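Local coordinates for protein thioesterase superfamily (Jannaschia sp., PDB 2OAF) that probably hydrolyses thioesters, perhaps of coenzyme A, as a member of the hotdog-fold thioesterase superfamily, at residues Lys32-Ala46 and Met78-Cys92. Residues are numbered along the deposited sequence; the frame is centred on the assembly and turned at random.
Sequences KIAYTGHLPRFALEA and MDFKSPVTPRHILKC. With PO4 (phosphate ion), chain C.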
loop_
_atom_site.group_PDB
_atom_site.type_symbol
_atom_site.label_atom_id
_atom_site.label_comp_id
_atom_site.label_asym_id
_atom_site.label_seq_id
_atom_site.Cartn_x
_atom_site.Cartn_y
_atom_site.Cartn_z
ATOM N N LYS B 32 -4.739 -14.882 -7.180
ATOM C CA LYS B 32 -4.116 -15.689 -6.118
ATOM C C LYS B 32 -2.594 -15.648 -6.130
ATOM O O LYS B 32 -1.952 -16.559 -5.588
ATOM C CB LYS B 32 -4.610 -17.151 -6.097
ATOM C CG LYS B 32 -6.104 -17.319 -6.065
ATOM C CD LYS B 32 -6.485 -18.786 -6.227
ATOM C CE LYS B 32 -8.005 -19.047 -6.110
ATOM N NZ LYS B 32 -8.757 -18.708 -7.354
ATOM N N ILE B 33 -2.039 -14.573 -6.691
ATOM C CA ILE B 33 -0.608 -14.327 -6.683
ATOM C C ILE B 33 -0.392 -12.878 -6.246
ATOM O O ILE B 33 -1.329 -12.085 -6.265
ATOM C CB ILE B 33 -0.006 -14.614 -8.083
ATOM C CG1 ILE B 33 -0.614 -13.688 -9.123
ATOM C CG2 ILE B 33 -0.305 -16.090 -8.505
ATOM C CD1 ILE B 33 0.097 -13.739 -10.458
ATOM N N ALA B 34 0.833 -12.528 -5.889
ATOM C CA ALA B 34 1.161 -11.182 -5.423
ATOM C C ALA B 34 0.825 -10.206 -6.543
ATOM O O ALA B 34 1.209 -10.441 -7.699
ATOM C CB ALA B 34 2.696 -11.077 -5.022
ATOM N N TYR B 35 0.099 -9.133 -6.222
ATOM C CA TYR B 35 -0.167 -8.099 -7.211
ATOM C C TYR B 35 1.144 -7.432 -7.656
ATOM O O TYR B 35 2.004 -7.057 -6.850
ATOM C CB TYR B 35 -1.088 -7.039 -6.651
ATOM C CG TYR B 35 -1.413 -5.874 -7.572
ATOM C CD1 TYR B 35 -1.931 -6.089 -8.834
ATOM C CD2 TYR B 35 -1.273 -4.547 -7.126
ATOM C CE1 TYR B 35 -2.272 -5.044 -9.640
ATOM C CE2 TYR B 35 -1.614 -3.500 -7.929
ATOM C CZ TYR B 35 -2.108 -3.751 -9.196
ATOM O OH TYR B 35 -2.492 -2.710 -10.005
ATOM N N THR B 36 1.258 -7.244 -8.967
ATOM C CA THR B 36 2.419 -6.626 -9.575
ATOM C C THR B 36 2.747 -5.312 -8.910
ATOM O O THR B 36 3.905 -5.052 -8.682
ATOM C CB THR B 36 2.203 -6.438 -11.089
ATOM O OG1 THR B 36 1.938 -7.707 -11.693
ATOM C CG2 THR B 36 3.428 -5.837 -11.710
ATOM N N GLY B 37 1.749 -4.516 -8.561
ATOM C CA GLY B 37 1.946 -3.239 -7.892
ATOM C C GLY B 37 2.657 -3.261 -6.568
ATOM O O GLY B 37 3.193 -2.254 -6.181
ATOM N N HIS B 38 2.674 -4.411 -5.888
ATOM C CA HIS B 38 3.362 -4.546 -4.600
ATOM C C HIS B 38 4.783 -4.984 -4.797
ATOM O O HIS B 38 5.585 -4.863 -3.886
ATOM C CB HIS B 38 2.645 -5.610 -3.749
ATOM C CG HIS B 38 1.238 -5.254 -3.399
ATOM N ND1 HIS B 38 0.872 -3.980 -3.028
ATOM C CD2 HIS B 38 0.108 -6.002 -3.342
ATOM C CE1 HIS B 38 -0.429 -3.952 -2.795
ATOM N NE2 HIS B 38 -0.912 -5.167 -2.972
ATOM N N LEU B 39 5.112 -5.552 -5.949
ATOM C CA LEU B 39 6.451 -6.151 -6.090
ATOM C C LEU B 39 7.585 -5.138 -5.963
ATOM O O LEU B 39 8.611 -5.429 -5.320
ATOM C CB LEU B 39 6.565 -7.020 -7.363
ATOM C CG LEU B 39 5.632 -8.247 -7.448
ATOM C CD1 LEU B 39 5.801 -9.036 -8.752
ATOM C CD2 LEU B 39 5.795 -9.145 -6.210
ATOM N N PRO B 40 7.406 -3.932 -6.530
ATOM C CA PRO B 40 8.450 -2.893 -6.348
ATOM C C PRO B 40 8.700 -2.581 -4.871
ATOM O O PRO B 40 9.821 -2.326 -4.466
ATOM C CB PRO B 40 7.843 -1.684 -7.057
ATOM C CG PRO B 40 6.921 -2.304 -8.138
ATOM C CD PRO B 40 6.305 -3.468 -7.400
ATOM N N ARG B 41 7.644 -2.557 -4.086
ATOM C CA ARG B 41 7.772 -2.333 -2.653
ATOM C C ARG B 41 8.689 -3.353 -1.993
ATOM O O ARG B 41 9.503 -3.006 -1.129
ATOM C CB ARG B 41 6.415 -2.412 -1.963
ATOM C CG ARG B 41 6.545 -2.341 -0.435
ATOM C CD ARG B 41 5.314 -1.816 0.317
ATOM N NE ARG B 41 4.130 -2.629 0.088
ATOM C CZ ARG B 41 3.895 -3.797 0.662
ATOM N NH1 ARG B 41 4.768 -4.322 1.508
ATOM N NH2 ARG B 41 2.778 -4.451 0.368
ATOM N N PHE B 42 8.512 -4.626 -2.356
ATOM C CA PHE B 42 9.360 -5.688 -1.808
ATOM C C PHE B 42 10.809 -5.472 -2.219
ATOM O O PHE B 42 11.718 -5.637 -1.413
ATOM C CB PHE B 42 8.958 -7.082 -2.304
ATOM C CG PHE B 42 7.547 -7.496 -1.975
ATOM C CD1 PHE B 42 6.900 -7.049 -0.828
ATOM C CD2 PHE B 42 6.900 -8.407 -2.785
ATOM C CE1 PHE B 42 5.618 -7.470 -0.530
ATOM C CE2 PHE B 42 5.623 -8.839 -2.481
ATOM C CZ PHE B 42 4.981 -8.361 -1.352
ATOM N N ALA B 43 11.038 -5.128 -3.478
ATOM C CA ALA B 43 12.416 -4.910 -3.949
ATOM C C ALA B 43 13.094 -3.728 -3.235
ATOM O O ALA B 43 14.274 -3.787 -2.867
ATOM C CB ALA B 43 12.456 -4.737 -5.474
ATOM N N LEU B 44 12.330 -2.673 -3.013
ATOM C CA LEU B 44 12.828 -1.497 -2.313
ATOM C C LEU B 44 13.144 -1.795 -0.853
ATOM O O LEU B 44 14.152 -1.324 -0.309
ATOM C CB LEU B 44 11.855 -0.332 -2.471
ATOM C CG LEU B 44 12.089 0.636 -3.651
ATOM C CD1 LEU B 44 12.388 -0.105 -4.928
ATOM C CD2 LEU B 44 10.872 1.581 -3.842
ATOM N N GLU B 45 12.296 -2.587 -0.217
ATOM C CA GLU B 45 12.540 -3.055 1.145
ATOM C C GLU B 45 13.890 -3.805 1.258
ATOM O O GLU B 45 14.624 -3.661 2.234
ATOM C CB GLU B 45 11.365 -3.912 1.582
ATOM C CG GLU B 45 11.450 -4.501 2.996
ATOM C CD GLU B 45 10.395 -5.601 3.242
ATOM O OE1 GLU B 45 9.239 -5.431 2.723
ATOM O OE2 GLU B 45 10.750 -6.608 3.925
ATOM N N ALA B 46 14.205 -4.581 0.226
ATOM C CA ALA B 46 15.453 -5.305 0.112
ATOM C C ALA B 46 16.642 -4.356 0.057
ATOM O O ALA B 46 17.701 -4.599 0.681
ATOM C CB ALA B 46 15.418 -6.174 -1.135
HETATM N N MSE B 78 11.906 -3.815 -14.006
HETATM C CA MSE B 78 11.665 -5.164 -13.457
HETATM C C MSE B 78 11.128 -6.050 -14.543
HETATM O O MSE B 78 10.285 -5.616 -15.322
HETATM C CB MSE B 78 10.673 -5.108 -12.301
HETATM C CG MSE B 78 11.096 -4.155 -11.186
HETATM SE SE MSE B 78 9.968 -4.208 -9.640
HETATM C CE MSE B 78 10.355 -5.985 -9.012
ATOM N N ASP B 79 11.638 -7.289 -14.594
ATOM C CA ASP B 79 11.076 -8.348 -15.398
ATOM C C ASP B 79 10.460 -9.352 -14.470
ATOM O O ASP B 79 11.102 -9.740 -13.495
ATOM C CB ASP B 79 12.136 -9.020 -16.252
ATOM C CG ASP B 79 12.709 -8.125 -17.326
ATOM O OD1 ASP B 79 12.041 -7.180 -17.774
ATOM O OD2 ASP B 79 13.849 -8.393 -17.752
ATOM N N PHE B 80 9.221 -9.750 -14.752
ATOM C CA PHE B 80 8.464 -10.698 -13.914
ATOM C C PHE B 80 8.404 -12.055 -14.652
ATOM O O PHE B 80 7.808 -12.149 -15.725
ATOM C CB PHE B 80 7.080 -10.142 -13.657
ATOM C CG PHE B 80 7.101 -8.735 -13.125
ATOM C CD1 PHE B 80 7.485 -8.483 -11.842
ATOM C CD2 PHE B 80 6.757 -7.674 -13.931
ATOM C CE1 PHE B 80 7.558 -7.187 -11.368
ATOM C CE2 PHE B 80 6.779 -6.392 -13.448
ATOM C CZ PHE B 80 7.189 -6.155 -12.160
ATOM N N LYS B 81 9.027 -13.085 -14.075
ATOM C CA LYS B 81 9.247 -14.361 -14.772
ATOM C C LYS B 81 8.350 -15.446 -14.243
ATOM O O LYS B 81 8.035 -16.386 -14.953
ATOM C CB LYS B 81 10.700 -14.812 -14.614
ATOM C CG LYS B 81 11.752 -13.762 -14.975
ATOM C CD LYS B 81 11.883 -13.579 -16.472
ATOM C CE LYS B 81 13.279 -12.976 -16.842
ATOM N NZ LYS B 81 13.551 -12.789 -18.327
ATOM N N SER B 82 7.979 -15.349 -12.974
ATOM C CA SER B 82 7.193 -16.367 -12.340
ATOM C C SER B 82 6.424 -15.698 -11.181
ATOM O O SER B 82 6.901 -14.741 -10.591
ATOM C CB SER B 82 8.121 -17.499 -11.819
ATOM O OG SER B 82 7.388 -18.636 -11.465
ATOM N N PRO B 83 5.218 -16.181 -10.880
ATOM C CA PRO B 83 4.421 -15.561 -9.833
ATOM C C PRO B 83 4.988 -15.689 -8.431
ATOM O O PRO B 83 5.599 -16.704 -8.079
ATOM C CB PRO B 83 3.124 -16.361 -9.859
ATOM C CG PRO B 83 3.109 -17.034 -11.108
ATOM C CD PRO B 83 4.503 -17.294 -11.501
ATOM N N VAL B 84 4.743 -14.673 -7.627
ATOM C CA VAL B 84 5.147 -14.662 -6.238
ATOM C C VAL B 84 3.907 -15.033 -5.389
ATOM O O VAL B 84 2.813 -14.511 -5.607
ATOM C CB VAL B 84 5.672 -13.296 -5.856
ATOM C CG1 VAL B 84 5.850 -13.215 -4.364
ATOM C CG2 VAL B 84 7.053 -12.988 -6.604
ATOM N N THR B 85 4.058 -15.977 -4.468
ATOM C CA THR B 85 2.921 -16.389 -3.601
ATOM C C THR B 85 3.322 -16.481 -2.140
ATOM O O THR B 85 4.497 -16.466 -1.792
ATOM C CB THR B 85 2.345 -17.741 -3.984
ATOM O OG1 THR B 85 3.219 -18.775 -3.493
ATOM C CG2 THR B 85 2.135 -17.863 -5.499
ATOM N N PRO B 86 2.344 -16.585 -1.248
ATOM C CA PRO B 86 2.671 -16.854 0.147
ATOM C C PRO B 86 3.166 -18.252 0.497
ATOM O O PRO B 86 3.401 -18.502 1.680
ATOM C CB PRO B 86 1.328 -16.634 0.875
ATOM C CG PRO B 86 0.507 -15.831 -0.044
ATOM C CD PRO B 86 0.897 -16.371 -1.406
ATOM N N ARG B 87 3.329 -19.144 -0.485
ATOM C CA ARG B 87 3.767 -20.510 -0.194
ATOM C C ARG B 87 5.213 -20.572 0.274
ATOM O O ARG B 87 5.598 -21.548 0.877
ATOM C CB ARG B 87 3.640 -21.421 -1.411
ATOM C CG ARG B 87 2.278 -21.449 -2.101
ATOM C CD ARG B 87 1.354 -22.315 -1.340
ATOM N NE ARG B 87 0.094 -22.551 -2.038
ATOM C CZ ARG B 87 -0.957 -23.111 -1.456
ATOM N NH1 ARG B 87 -0.887 -23.476 -0.175
ATOM N NH2 ARG B 87 -2.076 -23.290 -2.141
ATOM N N HIS B 88 6.029 -19.559 -0.029
ATOM C CA HIS B 88 7.443 -19.546 0.401
ATOM C C HIS B 88 7.870 -18.146 0.742
ATOM O O HIS B 88 7.245 -17.200 0.322
ATOM C CB HIS B 88 8.344 -20.076 -0.705
ATOM C CG HIS B 88 7.890 -21.382 -1.262
ATOM N ND1 HIS B 88 7.983 -22.565 -0.548
ATOM C CD2 HIS B 88 7.276 -21.686 -2.428
ATOM C CE1 HIS B 88 7.474 -23.546 -1.273
ATOM N NE2 HIS B 88 7.033 -23.040 -2.414
ATOM N N ILE B 89 8.935 -18.031 1.518
ATOM C CA ILE B 89 9.619 -16.760 1.725
ATOM C C ILE B 89 10.098 -16.259 0.360
ATOM O O ILE B 89 10.550 -17.043 -0.468
ATOM C CB ILE B 89 10.901 -16.911 2.647
ATOM C CG1 ILE B 89 10.525 -17.185 4.097
ATOM C CG2 ILE B 89 11.769 -15.624 2.641
ATOM C CD1 ILE B 89 9.929 -15.963 4.761
ATOM N N LEU B 90 9.982 -14.969 0.130
ATOM C CA LEU B 90 10.597 -14.319 -1.049
ATOM C C LEU B 90 12.002 -13.914 -0.644
ATOM O O LEU B 90 12.175 -13.011 0.170
ATOM C CB LEU B 90 9.806 -13.075 -1.478
ATOM C CG LEU B 90 10.269 -12.312 -2.727
ATOM C CD1 LEU B 90 10.192 -13.180 -4.025
ATOM C CD2 LEU B 90 9.461 -11.018 -2.885
ATOM N N LYS B 91 12.997 -14.573 -1.212
ATOM C CA LYS B 91 14.384 -14.246 -0.935
ATOM C C LYS B 91 14.871 -13.238 -1.954
ATOM O O LYS B 91 14.999 -13.541 -3.166
ATOM C CB LYS B 91 15.252 -15.499 -1.000
ATOM C CG LYS B 91 14.818 -16.612 -0.071
ATOM C CD LYS B 91 15.490 -16.493 1.269
ATOM C CE LYS B 91 15.146 -17.647 2.216
ATOM N NZ LYS B 91 15.842 -17.520 3.531
ATOM N N CYS B 92 15.144 -12.030 -1.481
ATOM C CA CYS B 92 15.564 -10.955 -2.352
ATOM C C CYS B 92 17.065 -10.832 -2.309
ATOM O O CYS B 92 17.628 -10.279 -1.388
ATOM C CB CYS B 92 14.890 -9.660 -1.959
ATOM S SG CYS B 92 13.089 -9.703 -2.158
HETATM P P PO4 C . 2.006 -0.358 -2.448
HETATM O O1 PO4 C . 1.768 1.042 -2.939
HETATM O O2 PO4 C . 1.068 -1.310 -3.136
HETATM O O3 PO4 C . 3.414 -0.759 -2.818
HETATM O O4 PO4 C . 1.867 -0.391 -0.938
HETATM O O HOH W 1 3.356 -12.361 -8.572
#
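L39 divides its two methyl groups between F80 and V84. CD1 approaches the F80 ring obliquely, 3.6 Å from CD1 of the phenylalanine, while CD2 lies beside V84 CG2. With CG of L39 anti to the carbonyl carbon (chi1 -62°) and the chain extended at chi2, one branch meets the ring and the other the valine. T36 CG2 sits over a face of the F80 ring in a CH-pi contact, 4.2 Å from the ring centroid. Along helix 39-46, P40 meets the selenium of selenomethionine M78, with P40 CG and M78 SE 3.9 Å apart and the two side chains at about a right angle; a bend at chi3 (67°) places M78 CE near L39 and A43. On the other flank, F42 crosses L90, touching the leucine methyl CD2, and a turn further on A46 CB packs on C92 CB at 3.6 Å. Strand 115-128 contributes F118 against M78 and F122 against A43.

Outward from this core, A34 CB lies against V84 CB at 3.8 Å, and I33 CG2 rests on the P83 ring. Here the two backbones join: A34 N donates to V84 O at 2.8 Å in a nearly straight bond (166°), and a water accepts from V84 N while donating to A34 O, bridging the polar groups of the same residue pair. Beyond them, R87 N donates to T85 OG1 at 3.0 Å, forming an ST turn within a type I beta turn. H38 ND1 and R41 NE make weak bonds to a phosphate, probably from the crystallisation liquor, which H38 and R41 of the second subunit also bind. Helix 39-54 packed against the curved antiparallel sheet is the sausage-in-bun layout of the hotdog fold, and M78 and D79 continue that sheet into the second subunit, as in hotdog dimers.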